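Long-range contact in probable flavin reductase (Sinorhizobium meliloti, PDB 3RH7), which binds flavin mononucleotide and probably acts as an NADPH-dependent flavin reductase, joining a split-barrel flavin domain to a Nudix-like part: residues E181-Q193 / D246-G260. Sequence-based numbering, arbitrary orientation.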
ATOM      1  N   GLU A 181      -8.654 -26.442   0.580  1.00 55.76           N
ATOM      2  CA  GLU A 181      -9.984 -27.060   0.544  1.00 56.39           C
ATOM      3  C   GLU A 181     -10.212 -27.891  -0.753  1.00 64.94           C
ATOM      4  O   GLU A 181     -10.951 -28.874  -0.742  1.00 67.94           O
ATOM      5  CB  GLU A 181     -11.066 -25.988   0.695  1.00 57.08           C
ATOM      6  CG  GLU A 181     -11.738 -25.938   2.053  1.00 66.45           C
ATOM      7  CD  GLU A 181     -12.742 -24.809   2.205  1.00103.88           C
ATOM      8  OE1 GLU A 181     -13.854 -24.909   1.632  1.00112.05           O
ATOM      9  OE2 GLU A 181     -12.407 -23.818   2.894  1.00104.20           O
ATOM     10  N   GLY A 182      -9.567 -27.501  -1.839  1.00 60.39           N
ATOM     11  CA  GLY A 182      -9.656 -28.215  -3.100  1.00 60.52           C
ATOM     12  C   GLY A 182      -9.299 -27.332  -4.264  1.00 64.29           C
ATOM     13  O   GLY A 182      -8.576 -26.338  -4.086  1.00 65.04           O
ATOM     14  N   GLU A 183      -9.809 -27.685  -5.463  1.00 60.35           N
ATOM     15  CA  GLU A 183      -9.557 -26.908  -6.685  1.00 59.92           C
ATOM     16  C   GLU A 183     -10.116 -25.488  -6.541  1.00 65.33           C
ATOM     17  O   GLU A 183     -11.125 -25.286  -5.848  1.00 67.69           O
ATOM     18  CB  GLU A 183     -10.098 -27.591  -7.963  1.00 61.53           C
ATOM     19  CG  GLU A 183     -11.609 -27.664  -8.016  1.00 71.00           C
ATOM     20  CD  GLU A 183     -12.294 -28.288  -9.219  1.00 80.56           C
ATOM     21  OE1 GLU A 183     -11.616 -28.928 -10.055  1.00 55.95           O
ATOM     22  OE2 GLU A 183     -13.541 -28.183  -9.280  1.00 71.55           O
ATOM     23  N   ILE A 184      -9.418 -24.516  -7.132  1.00 59.00           N
ATOM     24  CA  ILE A 184      -9.835 -23.123  -7.108  1.00 59.04           C
ATOM     25  C   ILE A 184     -10.038 -22.619  -8.547  1.00 65.91           C
ATOM     26  O   ILE A 184      -9.278 -22.973  -9.467  1.00 66.87           O
ATOM     27  CB  ILE A 184      -8.842 -22.201  -6.338  1.00 61.32           C
ATOM     28  CG1 ILE A 184      -7.392 -22.442  -6.823  1.00 62.24           C
ATOM     29  CG2 ILE A 184      -9.009 -22.297  -4.827  1.00 61.52           C
ATOM     30  CD1 ILE A 184      -6.188 -22.056  -5.937  1.00 73.25           C
ATOM     31  N   ARG A 185     -11.059 -21.776  -8.733  1.00 60.83           N
ATOM     32  CA  ARG A 185     -11.247 -21.125 -10.004  1.00 59.73           C
ATOM     33  C   ARG A 185     -10.477 -19.818  -9.919  1.00 64.27           C
ATOM     34  O   ARG A 185     -10.786 -18.969  -9.070  1.00 64.61           O
ATOM     35  CB  ARG A 185     -12.721 -20.901 -10.319  1.00 56.79           C
ATOM     36  CG  ARG A 185     -12.861 -19.983 -11.504  1.00 58.43           C
ATOM     37  CD  ARG A 185     -14.282 -19.655 -11.801  1.00 63.76           C
ATOM     38  NE  ARG A 185     -14.922 -20.696 -12.591  1.00 60.28           N
ATOM     39  CZ  ARG A 185     -15.873 -21.479 -12.115  1.00 80.53           C
ATOM     40  NH1 ARG A 185     -16.291 -21.339 -10.853  1.00 72.76           N
ATOM     41  NH2 ARG A 185     -16.433 -22.404 -12.893  1.00 62.09           N
ATOM     42  N   LEU A 186      -9.440 -19.679 -10.754  1.00 58.96           N
ATOM     43  CA  LEU A 186      -8.627 -18.470 -10.769  1.00 55.76           C
ATOM     44  C   LEU A 186      -9.192 -17.503 -11.767  1.00 60.85           C
ATOM     45  O   LEU A 186      -9.139 -17.766 -12.970  1.00 62.40           O
ATOM     46  CB  LEU A 186      -7.173 -18.783 -11.108  1.00 54.19           C
ATOM     47  CG  LEU A 186      -6.466 -19.805 -10.255  1.00 56.99           C
ATOM     48  CD1 LEU A 186      -5.058 -19.930 -10.697  1.00 55.49           C
ATOM     49  CD2 LEU A 186      -6.536 -19.424  -8.783  1.00 61.09           C
ATOM     50  N   GLY A 187      -9.772 -16.420 -11.267  1.00 55.81           N
ATOM     51  CA  GLY A 187     -10.337 -15.381 -12.117  1.00 55.21           C
ATOM     52  C   GLY A 187      -9.529 -14.107 -12.077  1.00 57.17           C
ATOM     53  O   GLY A 187      -8.683 -13.937 -11.197  1.00 59.12           O
ATOM     54  N   ALA A 188      -9.794 -13.188 -12.998  1.00 51.01           N
ATOM     55  CA  ALA A 188      -9.085 -11.924 -13.024  1.00 50.24           C
ATOM     56  C   ALA A 188      -9.930 -10.778 -13.539  1.00 56.69           C
ATOM     57  O   ALA A 188     -10.713 -10.945 -14.477  1.00 57.84           O
ATOM     58  CB  ALA A 188      -7.836 -12.042 -13.880  1.00 50.67           C
ATOM     59  N   VAL A 189      -9.735  -9.592 -12.934  1.00 53.94           N
ATOM     60  CA  VAL A 189     -10.320  -8.315 -13.366  1.00 53.95           C
ATOM     61  C   VAL A 189      -9.174  -7.665 -14.122  1.00 56.58           C
ATOM     62  O   VAL A 189      -8.354  -6.949 -13.523  1.00 57.50           O
ATOM     63  CB  VAL A 189     -10.904  -7.458 -12.210  1.00 57.66           C
ATOM     64  CG1 VAL A 189     -11.367  -6.105 -12.719  1.00 57.76           C
ATOM     65  CG2 VAL A 189     -12.056  -8.183 -11.525  1.00 57.94           C
ATOM     66  N   LEU A 190      -9.023  -8.071 -15.406  1.00 50.48           N
ATOM     67  CA  LEU A 190      -7.933  -7.673 -16.291  1.00 49.21           C
ATOM     68  C   LEU A 190      -8.280  -6.380 -17.010  1.00 54.95           C
ATOM     69  O   LEU A 190      -9.192  -6.363 -17.845  1.00 58.41           O
ATOM     70  CB  LEU A 190      -7.656  -8.814 -17.286  1.00 49.32           C
ATOM     71  CG  LEU A 190      -6.500  -8.654 -18.260  1.00 53.45           C
ATOM     72  CD1 LEU A 190      -5.155  -8.796 -17.573  1.00 51.57           C
ATOM     73  CD2 LEU A 190      -6.585  -9.681 -19.330  1.00 56.94           C
ATOM     74  N   GLU A 191      -7.551  -5.305 -16.688  1.00 48.61           N
ATOM     75  CA  GLU A 191      -7.801  -3.989 -17.250  1.00 50.56           C
ATOM     76  C   GLU A 191      -6.842  -3.598 -18.395  1.00 58.33           C
ATOM     77  O   GLU A 191      -5.640  -3.840 -18.291  1.00 58.77           O
ATOM     78  CB  GLU A 191      -7.722  -2.930 -16.149  1.00 51.14           C
ATOM     79  CG  GLU A 191      -8.924  -2.910 -15.227  1.00 61.51           C
ATOM     80  CD  GLU A 191      -8.892  -1.869 -14.125  1.00 93.79           C
ATOM     81  OE1 GLU A 191      -8.275  -0.797 -14.332  1.00108.87           O
ATOM     82  OE2 GLU A 191      -9.525  -2.111 -13.070  1.00 85.60           O
ATOM     83  N   GLN A 192      -7.380  -2.986 -19.474  1.00 57.04           N
ATOM     84  CA  GLN A 192      -6.561  -2.478 -20.557  1.00 59.37           C
ATOM     85  C   GLN A 192      -6.409  -0.996 -20.308  1.00 71.99           C
ATOM     86  O   GLN A 192      -5.386  -0.588 -19.699  1.00 75.11           O
ATOM     87  CB  GLN A 192      -7.098  -2.779 -21.946  1.00 61.13           C
ATOM     88  CG  GLN A 192      -5.986  -2.605 -22.953  1.00 66.83           C
ATOM     89  CD  GLN A 192      -6.214  -3.357 -24.216  1.00 79.16           C
ATOM     90  OE1 GLN A 192      -7.263  -3.223 -24.877  1.00 70.48           O
ATOM     91  NE2 GLN A 192      -5.187  -4.094 -24.616  1.00 68.13           N
ATOM     92  N   GLN A 193      -7.424  -0.186 -20.693  1.00 67.81           N
ATOM     93  CA  GLN A 193      -7.305   1.198 -20.300  1.00 68.00           C
ATOM     94  C   GLN A 193      -8.090   1.283 -19.032  1.00 76.41           C
ATOM     95  O   GLN A 193      -7.549   1.011 -17.925  1.00 78.87           O
ATOM     96  CB  GLN A 193      -7.728   2.170 -21.380  1.00 71.24           C
ATOM     97  CG  GLN A 193      -6.670   2.326 -22.487  1.00 95.67           C
ATOM     98  CD  GLN A 193      -5.250   2.497 -21.980  1.00113.74           C
ATOM     99  OE1 GLN A 193      -4.391   1.645 -22.235  1.00108.93           O
ATOM    100  NE2 GLN A 193      -4.974   3.597 -21.259  1.00101.46           N
ATOM    101  N   ASP A 246     -22.281 -22.875  -7.812  1.00 78.52           N
ATOM    102  CA  ASP A 246     -21.230 -23.770  -8.273  1.00 77.28           C
ATOM    103  C   ASP A 246     -20.695 -24.717  -7.190  1.00 76.56           C
ATOM    104  O   ASP A 246     -20.407 -25.890  -7.460  1.00 74.90           O
ATOM    105  CB  ASP A 246     -20.094 -22.835  -8.667  1.00 78.43           C
ATOM    106  CG  ASP A 246     -19.159 -23.239  -9.760  1.00 93.89           C
ATOM    107  OD1 ASP A 246     -19.583 -24.010 -10.656  1.00 94.42           O
ATOM    108  OD2 ASP A 246     -18.064 -22.666  -9.817  1.00103.35           O
ATOM    109  N   GLY A 247     -20.467 -24.146  -6.005  1.00 70.34           N
ATOM    110  CA  GLY A 247     -19.872 -24.816  -4.861  1.00 68.75           C
ATOM    111  C   GLY A 247     -18.369 -24.594  -4.801  1.00 72.25           C
ATOM    112  O   GLY A 247     -17.745 -24.807  -3.747  1.00 74.04           O
ATOM    113  N   ARG A 248     -17.785 -24.115  -5.919  1.00 64.22           N
ATOM    114  CA  ARG A 248     -16.366 -23.942  -6.122  1.00 60.37           C
ATOM    115  C   ARG A 248     -15.742 -22.719  -5.463  1.00 62.42           C
ATOM    116  O   ARG A 248     -16.245 -21.590  -5.552  1.00 59.86           O
ATOM    117  CB  ARG A 248     -16.111 -23.873  -7.617  1.00 60.14           C
ATOM    118  CG  ARG A 248     -14.649 -24.017  -8.019  1.00 63.20           C
ATOM    119  CD  ARG A 248     -14.486 -24.143  -9.509  1.00 57.69           C
ATOM    120  NE  ARG A 248     -15.201 -25.313 -10.027  1.00 63.82           N
ATOM    121  CZ  ARG A 248     -15.231 -25.650 -11.311  1.00 67.13           C
ATOM    122  NH1 ARG A 248     -14.559 -24.934 -12.209  1.00 44.43           N
ATOM    123  NH2 ARG A 248     -15.911 -26.725 -11.707  1.00 34.19           N
ATOM    124  N   GLN A 249     -14.557 -22.958  -4.880  1.00 61.13           N
ATOM    125  CA  GLN A 249     -13.711 -21.921  -4.307  1.00 60.30           C
ATOM    126  C   GLN A 249     -13.210 -21.027  -5.445  1.00 67.03           C
ATOM    127  O   GLN A 249     -12.818 -21.518  -6.502  1.00 67.98           O
ATOM    128  CB  GLN A 249     -12.541 -22.535  -3.536  1.00 60.74           C
ATOM    129  CG  GLN A 249     -12.858 -23.067  -2.134  1.00 74.14           C
ATOM    130  CD  GLN A 249     -13.593 -22.130  -1.178  1.00 85.21           C
ATOM    131  OE1 GLN A 249     -14.336 -22.586  -0.302  1.00 82.28           O
ATOM    132  NE2 GLN A 249     -13.390 -20.816  -1.269  1.00 67.81           N
ATOM    133  N   ASN A 250     -13.255 -19.720  -5.243  1.00 63.64           N
ATOM    134  CA  ASN A 250     -12.879 -18.744  -6.255  1.00 61.54           C
ATOM    135  C   ASN A 250     -11.818 -17.744  -5.730  1.00 60.37           C
ATOM    136  O   ASN A 250     -12.040 -17.105  -4.697  1.00 60.33           O
ATOM    137  CB  ASN A 250     -14.148 -18.011  -6.688  1.00 60.59           C
ATOM    138  CG  ASN A 250     -14.668 -18.408  -8.025  1.00 85.58           C
ATOM    139  OD1 ASN A 250     -14.130 -17.990  -9.061  1.00 80.49           O
ATOM    140  ND2 ASN A 250     -15.749 -19.179  -8.029  1.00 82.52           N
ATOM    141  N   ILE A 251     -10.663 -17.633  -6.434  1.00 52.45           N
ATOM    142  CA  ILE A 251      -9.586 -16.668  -6.136  1.00 49.92           C
ATOM    143  C   ILE A 251      -9.520 -15.706  -7.330  1.00 55.32           C
ATOM    144  O   ILE A 251      -9.153 -16.119  -8.441  1.00 56.61           O
ATOM    145  CB  ILE A 251      -8.210 -17.320  -5.795  1.00 51.08           C
ATOM    146  CG1 ILE A 251      -8.285 -18.087  -4.450  1.00 51.08           C
ATOM    147  CG2 ILE A 251      -7.093 -16.277  -5.763  1.00 48.27           C
ATOM    148  CD1 ILE A 251      -7.110 -18.941  -4.122  1.00 55.93           C
ATOM    149  N   VAL A 252      -9.945 -14.440  -7.118  1.00 50.16           N
ATOM    150  CA  VAL A 252      -9.982 -13.417  -8.167  1.00 48.87           C
ATOM    151  C   VAL A 252      -8.891 -12.394  -7.891  1.00 55.88           C
ATOM    152  O   VAL A 252      -8.793 -11.858  -6.776  1.00 55.66           O
ATOM    153  CB  VAL A 252     -11.376 -12.755  -8.315  1.00 50.86           C
ATOM    154  CG1 VAL A 252     -11.405 -11.775  -9.491  1.00 50.61           C
ATOM    155  CG2 VAL A 252     -12.466 -13.807  -8.466  1.00 50.41           C
ATOM    156  N   TYR A 253      -8.040 -12.162  -8.906  1.00 53.49           N
ATOM    157  CA  TYR A 253      -6.921 -11.225  -8.837  1.00 52.22           C
ATOM    158  C   TYR A 253      -7.219  -9.995  -9.625  1.00 59.40           C
ATOM    159  O   TYR A 253      -8.033 -10.028 -10.563  1.00 58.83           O
ATOM    160  CB  TYR A 253      -5.659 -11.866  -9.418  1.00 51.54           C
ATOM    161  CG  TYR A 253      -4.773 -12.573  -8.429  1.00 52.56           C
ATOM    162  CD1 TYR A 253      -3.837 -11.868  -7.675  1.00 55.04           C
ATOM    163  CD2 TYR A 253      -4.778 -13.957  -8.324  1.00 52.92           C
ATOM    164  CE1 TYR A 253      -2.932 -12.521  -6.839  1.00 55.07           C
ATOM    165  CE2 TYR A 253      -3.898 -14.623  -7.471  1.00 53.80           C
ATOM    166  CZ  TYR A 253      -2.963 -13.901  -6.741  1.00 58.77           C
ATOM    167  OH  TYR A 253      -2.051 -14.533  -5.934  1.00 54.21           O
ATOM    168  N   HIS A 254      -6.557  -8.902  -9.265  1.00 58.11           N
ATOM    169  CA  HIS A 254      -6.655  -7.701 -10.049  1.00 60.00           C
ATOM    170  C   HIS A 254      -5.494  -7.816 -11.024  1.00 63.53           C
ATOM    171  O   HIS A 254      -4.447  -8.303 -10.606  1.00 64.38           O
ATOM    172  CB  HIS A 254      -6.653  -6.428  -9.173  1.00 61.95           C
ATOM    173  CG  HIS A 254      -6.998  -5.167  -9.926  1.00 68.25           C
ATOM    174  ND1 HIS A 254      -7.403  -5.185 -11.282  1.00 72.42           N
ATOM    175  CD2 HIS A 254      -6.964  -3.881  -9.513  1.00 71.74           C
ATOM    176  CE1 HIS A 254      -7.591  -3.921 -11.628  1.00 72.81           C
ATOM    177  NE2 HIS A 254      -7.337  -3.096 -10.610  1.00 72.91           N
ATOM    178  N   ALA A 255      -5.688  -7.514 -12.335  1.00 58.72           N
ATOM    179  CA  ALA A 255      -4.579  -7.650 -13.280  1.00 58.01           C
ATOM    180  C   ALA A 255      -4.549  -6.530 -14.333  1.00 60.72           C
ATOM    181  O   ALA A 255      -5.481  -5.736 -14.406  1.00 62.12           O
ATOM    182  CB  ALA A 255      -4.635  -9.014 -13.952  1.00 59.03           C
ATOM    183  N   LEU A 256      -3.450  -6.450 -15.110  1.00 54.70           N
ATOM    184  CA  LEU A 256      -3.252  -5.459 -16.165  1.00 54.32           C
ATOM    185  C   LEU A 256      -2.801  -6.083 -17.443  1.00 60.34           C
ATOM    186  O   LEU A 256      -1.911  -6.946 -17.420  1.00 59.64           O
ATOM    187  CB  LEU A 256      -2.210  -4.411 -15.782  1.00 53.15           C
ATOM    188  CG  LEU A 256      -2.588  -3.385 -14.768  1.00 55.79           C
ATOM    189  CD1 LEU A 256      -1.433  -2.463 -14.524  1.00 54.84           C
ATOM    190  CD2 LEU A 256      -3.829  -2.625 -15.170  1.00 55.86           C
ATOM    191  N   ALA A 257      -3.354  -5.599 -18.564  1.00 58.08           N
ATOM    192  CA  ALA A 257      -2.964  -6.067 -19.880  1.00 59.12           C
ATOM    193  C   ALA A 257      -2.261  -4.962 -20.657  1.00 63.16           C
ATOM    194  O   ALA A 257      -2.586  -3.769 -20.502  1.00 62.61           O
ATOM    195  CB  ALA A 257      -4.170  -6.561 -20.647  1.00 60.99           C
ATOM    196  N   SER A 258      -1.297  -5.372 -21.506  1.00 59.59           N
ATOM    197  CA  SER A 258      -0.561  -4.462 -22.371  1.00 60.10           C
ATOM    198  C   SER A 258      -1.510  -3.956 -23.470  1.00 67.52           C
ATOM    199  O   SER A 258      -2.648  -4.434 -23.570  1.00 66.76           O
ATOM    200  CB  SER A 258       0.664  -5.163 -22.943  1.00 63.05           C
ATOM    201  OG  SER A 258       0.295  -6.323 -23.663  1.00 72.86           O
ATOM    202  N   ASP A 259      -1.084  -2.965 -24.260  1.00 66.73           N
ATOM    203  CA  ASP A 259      -1.967  -2.433 -25.294  1.00 67.32           C
ATOM    204  C   ASP A 259      -2.087  -3.402 -26.475  1.00 71.29           C
ATOM    205  O   ASP A 259      -1.195  -4.242 -26.692  1.00 69.30           O
ATOM    206  CB  ASP A 259      -1.497  -1.056 -25.748  1.00 69.60           C
ATOM    207  CG  ASP A 259      -1.621   0.011 -24.686  1.00 86.99           C
ATOM    208  OD1 ASP A 259      -2.516  -0.116 -23.805  1.00 87.90           O
ATOM    209  OD2 ASP A 259      -0.857   0.991 -24.749  1.00 99.73           O
ATOM    210  N   GLY A 260      -3.230  -3.317 -27.161  1.00 69.48           N
ATOM    211  CA  GLY A 260      -3.538  -4.139 -28.321  1.00 70.92           C
ATOM    212  C   GLY A 260      -4.841  -4.907 -28.261  1.00 74.78           C
ATOM    213  O   GLY A 260      -5.437  -5.078 -27.194  1.00 74.28           O
TER
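Arg185 N donates to Gln249 O (2.9 Å), the first of eight backbone hydrogen bonds that pair strands 184-191 and 249-257 in parallel at the centre of a four-stranded mixed sheet. Arg185, Gly187, Val189 and Glu191 each give their N-H to one residue of the other strand and accept at their carbonyl from the residue two further along, ending with Ala257 N to Glu191 O. Val189 O takes a second donor in the carbonyl plane, His254 ND1 (3.0 Å), which fixes the turn of the imidazole.

Polar side chains hold both ends. Arg185, its CG anti to the backbone N (chi1 169°) and its chain bent at chi3, turns its guanidinium edge to Asp246 in a hydrogen-bonded salt bridge; Arg248 lies over one face, its own opposite face meeting Glu183 OE2 in a salt bridge of charge alone. At the far end Gln192 NE2 donates hydrogen bonds to Ser258 O and Gly260 O, both 2.8 Å; replacement by alanine would probably leave both carbonyls without this donor and the 258-260 loop freer to move.

Apolar contacts include Ile184 CD1 on Ile251 CD1 (3.7 Å) and Leu190 CD1 on Ala255 CB (3.7 Å). The chemistry implies an apolar face covered partly by helix 216-228 and, near Leu190, by Phe267, with charge gathered where the strands begin.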